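Alpha-1,3-glucanase (Paenibacillus glycanilyticus, PDB 6K0P) hydrolyses alpha-1,3-glucan as a glycoside hydrolase of family 87, its catalytic domain binding the disaccharide nigerose at several places. Local coordinates at residues W134-A139 and Y166-E171; N73-R78 and T151-Q156; T88-A93 and K98-V103; S104-Y109 and A246-S251. The protein carries 1 engineered substitution. All coordinates share one frame; numbering follows the deposited sequence.

Contact 1: residues W134-A139 and Y166-E171; sequences WLYEDA and YVDLLE. With CA (calcium ion), chain J.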
# COMPACT_ATOMS: atom_id res chain seq x y z
N TRP A 134 -1.63 -12.92 6.50
CA TRP A 134 -0.49 -12.30 5.81
C TRP A 134 0.44 -13.37 5.23
O TRP A 134 1.63 -13.45 5.54
CB TRP A 134 0.27 -11.32 6.71
CG TRP A 134 -0.52 -10.12 7.16
CD1 TRP A 134 -1.88 -9.96 7.15
CD2 TRP A 134 0.03 -8.91 7.68
NE1 TRP A 134 -2.21 -8.71 7.66
CE2 TRP A 134 -1.05 -8.05 7.99
CE3 TRP A 134 1.33 -8.47 7.93
CZ2 TRP A 134 -0.86 -6.78 8.52
CZ3 TRP A 134 1.52 -7.20 8.45
CH2 TRP A 134 0.43 -6.37 8.73
N LEU A 135 -0.15 -14.20 4.37
CA LEU A 135 0.45 -15.46 3.96
C LEU A 135 1.41 -15.33 2.78
O LEU A 135 2.24 -16.21 2.59
CB LEU A 135 -0.67 -16.43 3.56
CG LEU A 135 -1.75 -16.66 4.61
CD1 LEU A 135 -2.94 -17.38 3.98
CD2 LEU A 135 -1.19 -17.47 5.76
N TYR A 136 1.29 -14.26 2.00
CA TYR A 136 2.08 -14.09 0.79
C TYR A 136 3.36 -13.30 1.05
O TYR A 136 3.43 -12.47 1.95
CB TYR A 136 1.25 -13.41 -0.31
CG TYR A 136 0.30 -14.40 -0.94
CD1 TYR A 136 0.71 -15.20 -1.99
CD2 TYR A 136 -0.99 -14.58 -0.43
CE1 TYR A 136 -0.13 -16.16 -2.54
CE2 TYR A 136 -1.84 -15.53 -0.99
CZ TYR A 136 -1.40 -16.31 -2.04
OH TYR A 136 -2.23 -17.26 -2.61
N GLU A 137 4.38 -13.61 0.26
CA GLU A 137 5.62 -12.83 0.25
C GLU A 137 6.23 -12.92 -1.14
O GLU A 137 5.66 -13.52 -2.06
CB GLU A 137 6.57 -13.28 1.37
CG GLU A 137 6.72 -12.26 2.50
CD GLU A 137 7.46 -11.01 2.06
OE1 GLU A 137 7.28 -9.94 2.68
OE2 GLU A 137 8.26 -11.10 1.10
N ASP A 138 7.40 -12.29 -1.30
CA ASP A 138 7.94 -12.06 -2.63
C ASP A 138 9.33 -12.65 -2.77
O ASP A 138 10.11 -12.70 -1.81
CB ASP A 138 8.07 -10.56 -2.93
CG ASP A 138 6.73 -9.85 -3.06
OD1 ASP A 138 5.66 -10.51 -3.01
OD2 ASP A 138 6.77 -8.61 -3.21
N ALA A 139 9.66 -13.07 -3.99
CA ALA A 139 11.01 -13.48 -4.34
C ALA A 139 11.46 -12.68 -5.55
O ALA A 139 10.70 -12.50 -6.51
CB ALA A 139 11.06 -14.98 -4.68
N TYR A 166 1.96 -21.47 -3.72
CA TYR A 166 0.89 -20.73 -4.40
C TYR A 166 1.54 -19.60 -5.17
O TYR A 166 2.25 -18.78 -4.58
CB TYR A 166 -0.09 -20.14 -3.38
CG TYR A 166 -0.88 -21.17 -2.61
CD1 TYR A 166 -0.35 -21.77 -1.46
CD2 TYR A 166 -2.15 -21.55 -3.02
CE1 TYR A 166 -1.06 -22.70 -0.75
CE2 TYR A 166 -2.88 -22.49 -2.30
CZ TYR A 166 -2.33 -23.04 -1.17
OH TYR A 166 -3.02 -23.99 -0.44
N VAL A 167 1.31 -19.55 -6.47
CA VAL A 167 1.87 -18.51 -7.33
C VAL A 167 0.78 -17.49 -7.59
O VAL A 167 -0.23 -17.80 -8.23
CB VAL A 167 2.42 -19.09 -8.63
CG1 VAL A 167 2.96 -17.98 -9.52
CG2 VAL A 167 3.49 -20.13 -8.36
N ASP A 168 0.97 -16.27 -7.09
CA ASP A 168 -0.07 -15.24 -7.12
C ASP A 168 0.06 -14.34 -8.35
O ASP A 168 -0.90 -14.18 -9.11
CB ASP A 168 0.00 -14.43 -5.82
CG ASP A 168 -1.05 -13.35 -5.74
OD1 ASP A 168 -1.95 -13.33 -6.60
OD2 ASP A 168 -0.99 -12.52 -4.80
N LEU A 169 1.22 -13.73 -8.53
CA LEU A 169 1.47 -12.83 -9.64
C LEU A 169 2.96 -12.82 -9.92
O LEU A 169 3.77 -13.25 -9.09
CB LEU A 169 0.95 -11.40 -9.36
CG LEU A 169 1.57 -10.60 -8.20
CD1 LEU A 169 2.95 -10.01 -8.53
CD2 LEU A 169 0.65 -9.46 -7.77
N LEU A 170 3.31 -12.27 -11.07
CA LEU A 170 4.69 -12.06 -11.48
C LEU A 170 4.85 -10.62 -11.92
O LEU A 170 4.08 -10.13 -12.76
CB LEU A 170 5.01 -13.00 -12.66
CG LEU A 170 6.44 -13.02 -13.20
CD1 LEU A 170 7.35 -13.68 -12.18
CD2 LEU A 170 6.47 -13.75 -14.55
N GLU A 171 5.84 -9.92 -11.34
CA GLU A 171 6.30 -8.65 -11.89
C GLU A 171 7.37 -8.97 -12.92
O GLU A 171 8.21 -9.84 -12.69
CB GLU A 171 6.99 -7.78 -10.84
CG GLU A 171 6.14 -7.29 -9.71
CD GLU A 171 6.94 -6.43 -8.74
OE1 GLU A 171 7.94 -5.81 -9.15
OE2 GLU A 171 6.57 -6.37 -7.56
CA CA J . -3.31 -13.56 -8.40

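Contact 2: residues N73-R78 and T151-Q156; sequences NAFVLR and TKIKIQ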
# COMPACT_ATOMS: atom_id res chain seq x y z
N ASN A 73 14.35 -8.61 -18.03
CA ASN A 73 15.47 -9.37 -17.47
C ASN A 73 15.33 -9.61 -15.98
O ASN A 73 16.23 -10.22 -15.37
CB ASN A 73 16.82 -8.68 -17.75
CG ASN A 73 16.88 -7.24 -17.25
OD1 ASN A 73 16.00 -6.79 -16.53
ND2 ASN A 73 17.93 -6.51 -17.64
N ALA A 74 14.25 -9.15 -15.35
CA ALA A 74 14.13 -9.22 -13.90
C ALA A 74 12.68 -9.51 -13.53
O ALA A 74 11.76 -9.12 -14.26
CB ALA A 74 14.59 -7.92 -13.25
N PHE A 75 12.50 -10.16 -12.39
CA PHE A 75 11.22 -10.76 -12.05
C PHE A 75 10.99 -10.70 -10.55
O PHE A 75 11.93 -10.90 -9.77
CB PHE A 75 11.16 -12.22 -12.51
CG PHE A 75 11.39 -12.38 -13.99
CD1 PHE A 75 10.33 -12.25 -14.88
CD2 PHE A 75 12.67 -12.57 -14.49
CE1 PHE A 75 10.55 -12.35 -16.24
CE2 PHE A 75 12.88 -12.65 -15.85
CZ PHE A 75 11.82 -12.55 -16.72
N VAL A 76 9.74 -10.48 -10.15
CA VAL A 76 9.33 -10.62 -8.76
C VAL A 76 8.14 -11.58 -8.72
O VAL A 76 7.12 -11.35 -9.38
CB VAL A 76 8.99 -9.28 -8.09
CG1 VAL A 76 8.58 -9.53 -6.63
CG2 VAL A 76 10.19 -8.33 -8.15
N LEU A 77 8.28 -12.66 -7.95
CA LEU A 77 7.24 -13.67 -7.81
C LEU A 77 6.57 -13.51 -6.45
O LEU A 77 7.20 -13.77 -5.42
CB LEU A 77 7.85 -15.06 -7.93
CG LEU A 77 6.84 -16.20 -8.02
CD1 LEU A 77 6.22 -16.24 -9.42
CD2 LEU A 77 7.54 -17.51 -7.68
N ARG A 78 5.31 -13.09 -6.44
CA ARG A 78 4.53 -13.09 -5.20
C ARG A 78 3.94 -14.48 -5.03
O ARG A 78 3.28 -15.00 -5.94
CB ARG A 78 3.42 -12.04 -5.21
CG ARG A 78 2.73 -11.87 -3.84
CD ARG A 78 1.74 -10.71 -3.85
NE ARG A 78 1.46 -10.20 -2.50
CZ ARG A 78 0.32 -10.42 -1.83
NH1 ARG A 78 -0.65 -11.18 -2.35
NH2 ARG A 78 0.16 -9.89 -0.63
N THR A 151 7.92 -13.85 -24.98
CA THR A 151 8.59 -14.99 -24.37
C THR A 151 7.65 -15.68 -23.39
O THR A 151 6.93 -15.01 -22.64
CB THR A 151 9.83 -14.50 -23.60
OG1 THR A 151 10.72 -13.82 -24.49
CG2 THR A 151 10.56 -15.65 -22.95
N LYS A 152 7.66 -17.01 -23.40
CA LYS A 152 6.95 -17.80 -22.40
C LYS A 152 7.83 -17.92 -21.17
O LYS A 152 8.90 -18.54 -21.22
CB LYS A 152 6.63 -19.20 -22.93
CG LYS A 152 5.65 -19.23 -24.09
CD LYS A 152 4.38 -18.47 -23.79
CE LYS A 152 3.25 -18.88 -24.74
NZ LYS A 152 2.32 -17.76 -25.03
N ILE A 153 7.39 -17.34 -20.06
CA ILE A 153 8.10 -17.42 -18.79
C ILE A 153 7.29 -18.36 -17.91
O ILE A 153 6.18 -18.03 -17.48
CB ILE A 153 8.28 -16.05 -18.13
CG1 ILE A 153 9.16 -15.14 -19.00
CG2 ILE A 153 8.86 -16.20 -16.72
CD1 ILE A 153 10.60 -15.62 -19.14
N LYS A 154 7.84 -19.55 -17.66
CA LYS A 154 7.13 -20.59 -16.93
C LYS A 154 7.71 -20.67 -15.53
O LYS A 154 8.93 -20.70 -15.35
CB LYS A 154 7.28 -21.92 -17.68
CG LYS A 154 6.61 -23.10 -17.02
CD LYS A 154 6.60 -24.32 -17.95
CE LYS A 154 8.01 -24.75 -18.34
NZ LYS A 154 7.97 -26.19 -18.75
N ILE A 155 6.83 -20.67 -14.53
CA ILE A 155 7.20 -20.94 -13.14
C ILE A 155 6.83 -22.38 -12.90
O ILE A 155 5.66 -22.75 -13.04
CB ILE A 155 6.45 -20.01 -12.18
CG1 ILE A 155 6.67 -18.55 -12.55
CG2 ILE A 155 6.87 -20.29 -10.74
CD1 ILE A 155 8.14 -18.11 -12.51
N GLN A 156 7.82 -23.21 -12.56
CA GLN A 156 7.60 -24.65 -12.50
C GLN A 156 8.26 -25.24 -11.26
O GLN A 156 9.38 -24.86 -10.89
CB GLN A 156 8.16 -25.33 -13.76
CG GLN A 156 7.99 -26.84 -13.82
CD GLN A 156 8.22 -27.36 -15.21
OE1 GLN A 156 7.42 -27.10 -16.11
NE2 GLN A 156 9.30 -28.11 -15.41

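Contact 3: residues T88-A93 and K98-V103; sequences TVSIYA and KGKFNV. With GLC (alpha-D-glucopyranose), chain D.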
# COMPACT_ATOMS: atom_id res chain seq x y z
N THR A 88 13.28 -23.23 -3.18
CA THR A 88 13.32 -22.70 -4.54
C THR A 88 12.06 -23.05 -5.30
O THR A 88 11.31 -23.97 -4.96
CB THR A 88 14.54 -23.23 -5.32
OG1 THR A 88 14.56 -24.67 -5.26
CG2 THR A 88 15.84 -22.68 -4.73
N VAL A 89 11.82 -22.28 -6.36
CA VAL A 89 10.94 -22.67 -7.45
C VAL A 89 11.63 -22.24 -8.73
O VAL A 89 12.42 -21.29 -8.74
CB VAL A 89 9.51 -22.09 -7.29
CG1 VAL A 89 9.49 -20.58 -7.54
CG2 VAL A 89 8.52 -22.81 -8.22
N SER A 90 11.37 -22.95 -9.82
CA SER A 90 12.17 -22.80 -11.02
C SER A 90 11.52 -21.87 -12.04
O SER A 90 10.30 -21.76 -12.13
CB SER A 90 12.40 -24.15 -11.67
OG SER A 90 13.09 -24.99 -10.77
N ILE A 91 12.37 -21.19 -12.82
CA ILE A 91 11.92 -20.31 -13.89
C ILE A 91 12.50 -20.79 -15.21
O ILE A 91 13.69 -21.14 -15.29
CB ILE A 91 12.24 -18.82 -13.62
CG1 ILE A 91 11.70 -17.94 -14.76
CG2 ILE A 91 13.75 -18.59 -13.43
CD1 ILE A 91 11.75 -16.43 -14.44
N TYR A 92 11.65 -20.83 -16.24
CA TYR A 92 11.99 -21.25 -17.58
C TYR A 92 11.65 -20.14 -18.56
O TYR A 92 10.67 -19.41 -18.38
CB TYR A 92 11.14 -22.46 -17.99
CG TYR A 92 11.51 -23.78 -17.35
CD1 TYR A 92 11.34 -23.99 -15.99
CD2 TYR A 92 12.01 -24.82 -18.12
CE1 TYR A 92 11.68 -25.21 -15.41
CE2 TYR A 92 12.34 -26.04 -17.55
CZ TYR A 92 12.18 -26.22 -16.20
OH TYR A 92 12.51 -27.44 -15.66
N ALA A 93 12.46 -20.02 -19.62
CA ALA A 93 12.18 -19.12 -20.74
C ALA A 93 12.08 -19.96 -22.00
O ALA A 93 13.04 -20.65 -22.36
CB ALA A 93 13.27 -18.06 -20.89
N LYS A 98 16.13 -21.56 -16.61
CA LYS A 98 17.00 -20.39 -16.52
C LYS A 98 17.40 -20.02 -15.11
O LYS A 98 18.29 -19.18 -14.95
CB LYS A 98 16.35 -19.15 -17.18
CG LYS A 98 16.16 -19.28 -18.69
CD LYS A 98 17.48 -19.40 -19.42
CE LYS A 98 17.22 -19.74 -20.89
NZ LYS A 98 18.47 -19.76 -21.71
N GLY A 99 16.77 -20.59 -14.08
CA GLY A 99 17.20 -20.25 -12.74
C GLY A 99 16.18 -20.69 -11.71
O GLY A 99 15.23 -21.43 -11.99
N LYS A 100 16.41 -20.21 -10.49
CA LYS A 100 15.58 -20.56 -9.35
C LYS A 100 15.35 -19.32 -8.51
O LYS A 100 16.28 -18.58 -8.21
CB LYS A 100 16.24 -21.66 -8.51
CG LYS A 100 16.21 -23.02 -9.24
CD LYS A 100 16.60 -24.18 -8.37
CE LYS A 100 16.63 -25.46 -9.20
NZ LYS A 100 15.27 -26.04 -9.42
N PHE A 101 14.08 -19.07 -8.17
CA PHE A 101 13.77 -18.05 -7.18
C PHE A 101 14.06 -18.61 -5.79
O PHE A 101 13.82 -19.79 -5.51
CB PHE A 101 12.27 -17.74 -7.20
CG PHE A 101 11.83 -16.91 -8.38
CD1 PHE A 101 11.86 -15.52 -8.33
CD2 PHE A 101 11.35 -17.53 -9.52
CE1 PHE A 101 11.43 -14.77 -9.42
CE2 PHE A 101 10.91 -16.78 -10.60
CZ PHE A 101 10.95 -15.40 -10.55
N ASN A 102 14.53 -17.73 -4.90
CA ASN A 102 14.66 -18.04 -3.48
C ASN A 102 13.35 -17.63 -2.82
O ASN A 102 13.08 -16.44 -2.64
CB ASN A 102 15.85 -17.27 -2.91
CG ASN A 102 16.06 -17.50 -1.41
OD1 ASN A 102 15.10 -17.57 -0.64
ND2 ASN A 102 17.31 -17.59 -1.00
N VAL A 103 12.52 -18.62 -2.48
CA VAL A 103 11.22 -18.38 -1.87
C VAL A 103 11.31 -18.69 -0.39
O VAL A 103 12.05 -19.58 0.04
CB VAL A 103 10.09 -19.18 -2.56
CG1 VAL A 103 9.92 -18.71 -4.00
CG2 VAL A 103 10.38 -20.68 -2.52
C1 GLC D . 17.09 -14.16 0.80
C2 GLC D . 15.75 -14.51 1.44
C3 GLC D . 15.34 -13.51 2.52
C4 GLC D . 16.48 -13.44 3.51
C5 GLC D . 17.79 -13.15 2.79
C6 GLC D . 18.91 -13.06 3.82
O2 GLC D . 14.76 -14.66 0.43
O3 GLC D . 14.24 -14.05 3.18
O4 GLC D . 16.29 -12.41 4.47
O5 GLC D . 18.06 -14.13 1.80
O6 GLC D . 19.14 -14.34 4.40

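Contact 4: residues S104-Y109 and A246-S251; sequences SSKFSY and APQSQS. With GLC (alpha-D-glucopyranose), chain D; SO4 (sulfate ion), chain H.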
# COMPACT_ATOMS: atom_id res chain seq x y z
N SER A 104 10.54 -17.95 0.40
CA SER A 104 10.66 -18.04 1.85
C SER A 104 9.43 -17.47 2.52
O SER A 104 8.81 -16.53 2.02
CB SER A 104 11.87 -17.23 2.33
OG SER A 104 11.99 -17.29 3.73
N SER A 105 9.11 -18.02 3.69
CA SER A 105 8.08 -17.45 4.55
C SER A 105 8.66 -16.69 5.73
O SER A 105 7.95 -16.45 6.72
CB SER A 105 7.10 -18.52 5.02
OG SER A 105 7.81 -19.61 5.59
N LYS A 106 9.94 -16.30 5.66
CA LYS A 106 10.57 -15.57 6.77
C LYS A 106 9.75 -14.35 7.19
O LYS A 106 9.60 -14.08 8.39
CB LYS A 106 11.98 -15.15 6.37
CG LYS A 106 12.63 -14.22 7.39
CD LYS A 106 14.03 -13.82 6.96
CE LYS A 106 14.68 -12.93 8.03
NZ LYS A 106 16.11 -12.68 7.73
N PHE A 107 9.21 -13.61 6.23
CA PHE A 107 8.52 -12.35 6.49
C PHE A 107 7.00 -12.46 6.49
O PHE A 107 6.33 -11.47 6.78
CB PHE A 107 8.99 -11.27 5.50
CG PHE A 107 10.44 -10.90 5.68
CD1 PHE A 107 10.81 -10.08 6.73
CD2 PHE A 107 11.42 -11.41 4.83
CE1 PHE A 107 12.14 -9.74 6.92
CE2 PHE A 107 12.76 -11.07 5.01
CZ PHE A 107 13.12 -10.24 6.06
N SER A 108 6.45 -13.63 6.16
CA SER A 108 5.02 -13.84 6.13
C SER A 108 4.57 -14.61 7.37
O SER A 108 5.38 -14.98 8.23
CB SER A 108 4.63 -14.56 4.83
OG SER A 108 5.45 -15.70 4.64
N TYR A 109 3.26 -14.85 7.45
CA TYR A 109 2.60 -15.57 8.54
C TYR A 109 2.57 -14.75 9.83
O TYR A 109 3.48 -14.85 10.67
CB TYR A 109 3.19 -16.97 8.75
CG TYR A 109 2.86 -17.93 7.62
CD1 TYR A 109 3.55 -17.88 6.42
CD2 TYR A 109 1.84 -18.87 7.76
CE1 TYR A 109 3.24 -18.73 5.38
CE2 TYR A 109 1.53 -19.73 6.73
CZ TYR A 109 2.24 -19.66 5.55
OH TYR A 109 1.94 -20.51 4.51
N ALA A 246 19.35 -4.41 6.34
CA ALA A 246 19.37 -4.56 7.79
C ALA A 246 19.92 -5.94 8.13
O ALA A 246 19.72 -6.89 7.38
CB ALA A 246 17.95 -4.42 8.34
N PRO A 247 20.62 -6.09 9.28
CA PRO A 247 21.20 -7.39 9.61
C PRO A 247 20.15 -8.48 9.66
O PRO A 247 19.26 -8.45 10.51
CB PRO A 247 21.83 -7.16 10.99
CG PRO A 247 22.11 -5.68 11.02
CD PRO A 247 20.95 -5.06 10.28
N GLN A 248 20.22 -9.43 8.73
CA GLN A 248 19.12 -10.37 8.55
C GLN A 248 19.08 -11.47 9.61
O GLN A 248 18.06 -12.15 9.72
CB GLN A 248 19.12 -10.94 7.13
CG GLN A 248 18.78 -9.89 6.07
CD GLN A 248 17.37 -9.35 6.24
OE1 GLN A 248 16.43 -10.12 6.47
NE2 GLN A 248 17.22 -8.05 6.14
N SER A 249 20.15 -11.64 10.38
CA SER A 249 20.11 -12.54 11.52
C SER A 249 19.53 -11.88 12.77
O SER A 249 19.37 -12.56 13.79
CB SER A 249 21.51 -13.10 11.81
OG SER A 249 22.39 -12.06 12.22
N GLN A 250 19.23 -10.59 12.71
CA GLN A 250 18.49 -9.89 13.74
C GLN A 250 17.06 -9.66 13.26
O GLN A 250 16.75 -9.83 12.08
CB GLN A 250 19.17 -8.54 14.06
CG GLN A 250 20.58 -8.69 14.62
CD GLN A 250 21.37 -7.39 14.61
OE1 GLN A 250 20.80 -6.30 14.55
NE2 GLN A 250 22.68 -7.51 14.65
N SER A 251 16.19 -9.28 14.18
CA SER A 251 14.81 -8.98 13.83
C SER A 251 14.40 -7.64 14.41
O SER A 251 14.76 -7.29 15.54
CB SER A 251 13.84 -10.08 14.28
OG SER A 251 13.71 -10.09 15.68
C1 GLC D . 17.09 -14.16 0.80
C2 GLC D . 15.75 -14.51 1.44
C3 GLC D . 15.34 -13.51 2.52
C4 GLC D . 16.48 -13.44 3.51
C5 GLC D . 17.79 -13.15 2.79
C6 GLC D . 18.91 -13.06 3.82
O2 GLC D . 14.76 -14.66 0.43
O3 GLC D . 14.24 -14.05 3.18
O4 GLC D . 16.29 -12.41 4.47
O5 GLC D . 18.06 -14.13 1.80
O6 GLC D . 19.14 -14.34 4.40
S SO4 H . 17.32 -10.34 17.45
O1 SO4 H . 15.91 -10.71 17.54
O2 SO4 H . 17.45 -9.02 16.83
O3 SO4 H . 17.85 -10.30 18.82
O4 SO4 H . 18.05 -11.35 16.69

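Contact 1: residues W134-A139 and Y166-E171
Tyr136 lays its ring against the side chain of Asp168, with Tyr136 CE1 3.7 Å from Asp168 CB. Further out, Asp168 OD2 hangs over one face of the ring, 4.2 Å above its plane and displaced toward the rim, the carboxylate turned 54° from the ring. At its far end Tyr136 OH reaches past this residue to Tyr166 CB, 3.7 Å away, and the hydroxyl is hydrogen-bonded to the backbone O of Tyr45. The two segments are not paired: strand 72-80 runs between them, bonded to each, in the larger sheet of a domain whose sequence family belongs to the galactose-binding-like clan. Opposite Arg78 of that strand, Asp168 and Leu169 form a classic beta bulge. Asp168 meets the calcium ion twice, through OD1 at 2.3 Å and through its own backbone O at 2.6 Å. With CG anti to the backbone N (chi1 -179°), the carboxylate lies on the carbonyl side, where OD1 and the residue's own backbone O can meet the metal together. Glu23, Glu25, Ser50 and Ser53 also bind the ion. OD2 makes a salt bridge to Arg78, so that metal and guanidinium together hold the carboxylate's rotation. Farther along, Asp138 OD2 and Glu171 OE2 come to 4.9 Å; Arg350 makes a salt bridge to each, and Lys326 adds a second to Glu171, so their like charges are probably well offset.

Contact 2: residues N73-R78 and T151-Q156
Phe75 and Ile153 reach for each other from opposite directions, and two residues further along each strand Leu77 meets Ile155; these four buried side chains carry the whole contact, and all of it is apolar. At the first pair the end of the ring does the touching, Phe75 CZ lying 4.1 Å from Ile153 CD1, with Phe75 CE1 near CG1 of the same isoleucine. The second pair is closer: Leu77 CD1 sits 3.9 Å from Ile155 CG1, and Leu77 CD2 is 4.2 Å from Ile155 CG2. Leucine and isoleucine slide past each other, so both methyl branches of Leu77 are used. Ile155 has CG1 beside the backbone N (chi1 -55°) and CG2 beside the carbonyl carbon, which presents both branches to the leucine.

Polar interactions belong to the other side of strand 152-156. There Lys154 NZ donates to Gln156 OE1 over 2.8 Å, coming in tilted 35° from the carbonyl plane, and the same lysine makes cation-pi contacts with Tyr92 and Tyr63. Backbone bonding, for its part, stays inside each sheet: strand 72-80 pairs with 137-143 and 165-173, strand 152-156 with 63-67 and 86-93. The nearest CA atoms, those of Leu77 and Ile155, are accordingly 9.0 Å apart. Alternate residues pointing inward from two facing antiparallel sheets, and meshing only through hydrophobic side chains, make this the core of a beta-sandwich, in keeping with the galactose-binding-like clan of this domain.

Contact 3: residues T88-A93 and K98-V103
The Phe101 ring takes the carbonyl O of Val89 at its edge, near the ring plane, while Ile91 approaches obliquely, its CB 3.9 Å from Phe101 CE2. Strands 86-93 and 96-104 form an antiparallel beta hairpin at one border of a four-stranded sheet, and Val89, Ile91, Phe101 and Val103 line the side that faces the sandwich core. Phe101 N donates to Val89 O over 2.8 Å, nearly straight down the C=O bond. Ile91 N gives its proton to Gly99 O, and Ile91 O accepts from Lys98 N and, weakly, from Gly99 N. Lys98 and Gly99 thus form a classic bulge opposite Ile91; at the glycine's backbone angles a CB would jam against the carbonyl O of Lys98. Asn102, with CG anti to the backbone N (chi1 179°), reaches out to the glycan, where its OD1 accepts a weak 3.1 Å bond from glucose O2. A leucine in place of Asn102 would probably leave that sugar hydroxyl without its acceptor. On the same side as Asn102, Lys100 extends past Thr88 and bends at chi4 (-80°), bringing NZ to Ser90 OG at 2.8 Å; Asp161 binds that ammonium and both the Ser90 and Thr88 hydroxyls.

Contact 4: residues S104-Y109 and A246-S251
This is a glycan pocket where the D1 and D2 parts of the catalytic domain meet, and the loop after strand 96-104 faces a type I turn, Pro247 to Gln250. Lys106 spans the gap with a fully extended chain, CG anti to the backbone N (chi1 172°), and its NZ is gripped by both oxygens of one residue: Gln248 O at 2.8 Å and Gln248 OE1 at 2.9 Å. A longer bond, 3.3 Å, runs from Lys106 NZ to glucose O4. Gln248 bends at chi2 (-64°) to bring OE1 round to the lysine; OE1 also lies 3.0 Å from glucose O4 and, in the plane of the Phe107 ring, 3.3 Å from Phe107 CZ at the ring edge. Gln248 NE2 is tied to Gly275 O. Phe107, stacked on His305, has Lys106 CG over one face, and an ST turn, in which Ser104 OG accepts from Lys106 N at 3.0 Å, shapes the start of the loop. Replacing Lys106 with methionine would probably leave both Gln248 oxygens without this donor, the amide held mainly through NE2, and take a donor from the sugar. With three neutral oxygens around NZ, the ammonium is spent on bonding loop, turn and sugar together, and its charge probably polarises the sugar hydroxyl.

Contacts 1, 2 and 3 build one sandwich. Contact 2 lies between contacts 1 and 3, its centre 12 Å from that of contact 1 and 8 Å from that of contact 3. Strand 72-80 pairs with contact 1, probably bonding Val76 O to Glu171 N at 2.7 Å; strand 152-156 pairs with contact 3, probably bonding Gln156 N to Ser90 O at 2.9 Å. Contact 4 leads out of this domain: 104-109 continues directly from 98-103, and Tyr109 N probably bonds to Trp134 O of contact 1 at 2.9 Å. Although their centres are 21 Å apart, contacts 3 and 4 touch the same glucose, whereas the calcium belongs to contact 1 alone.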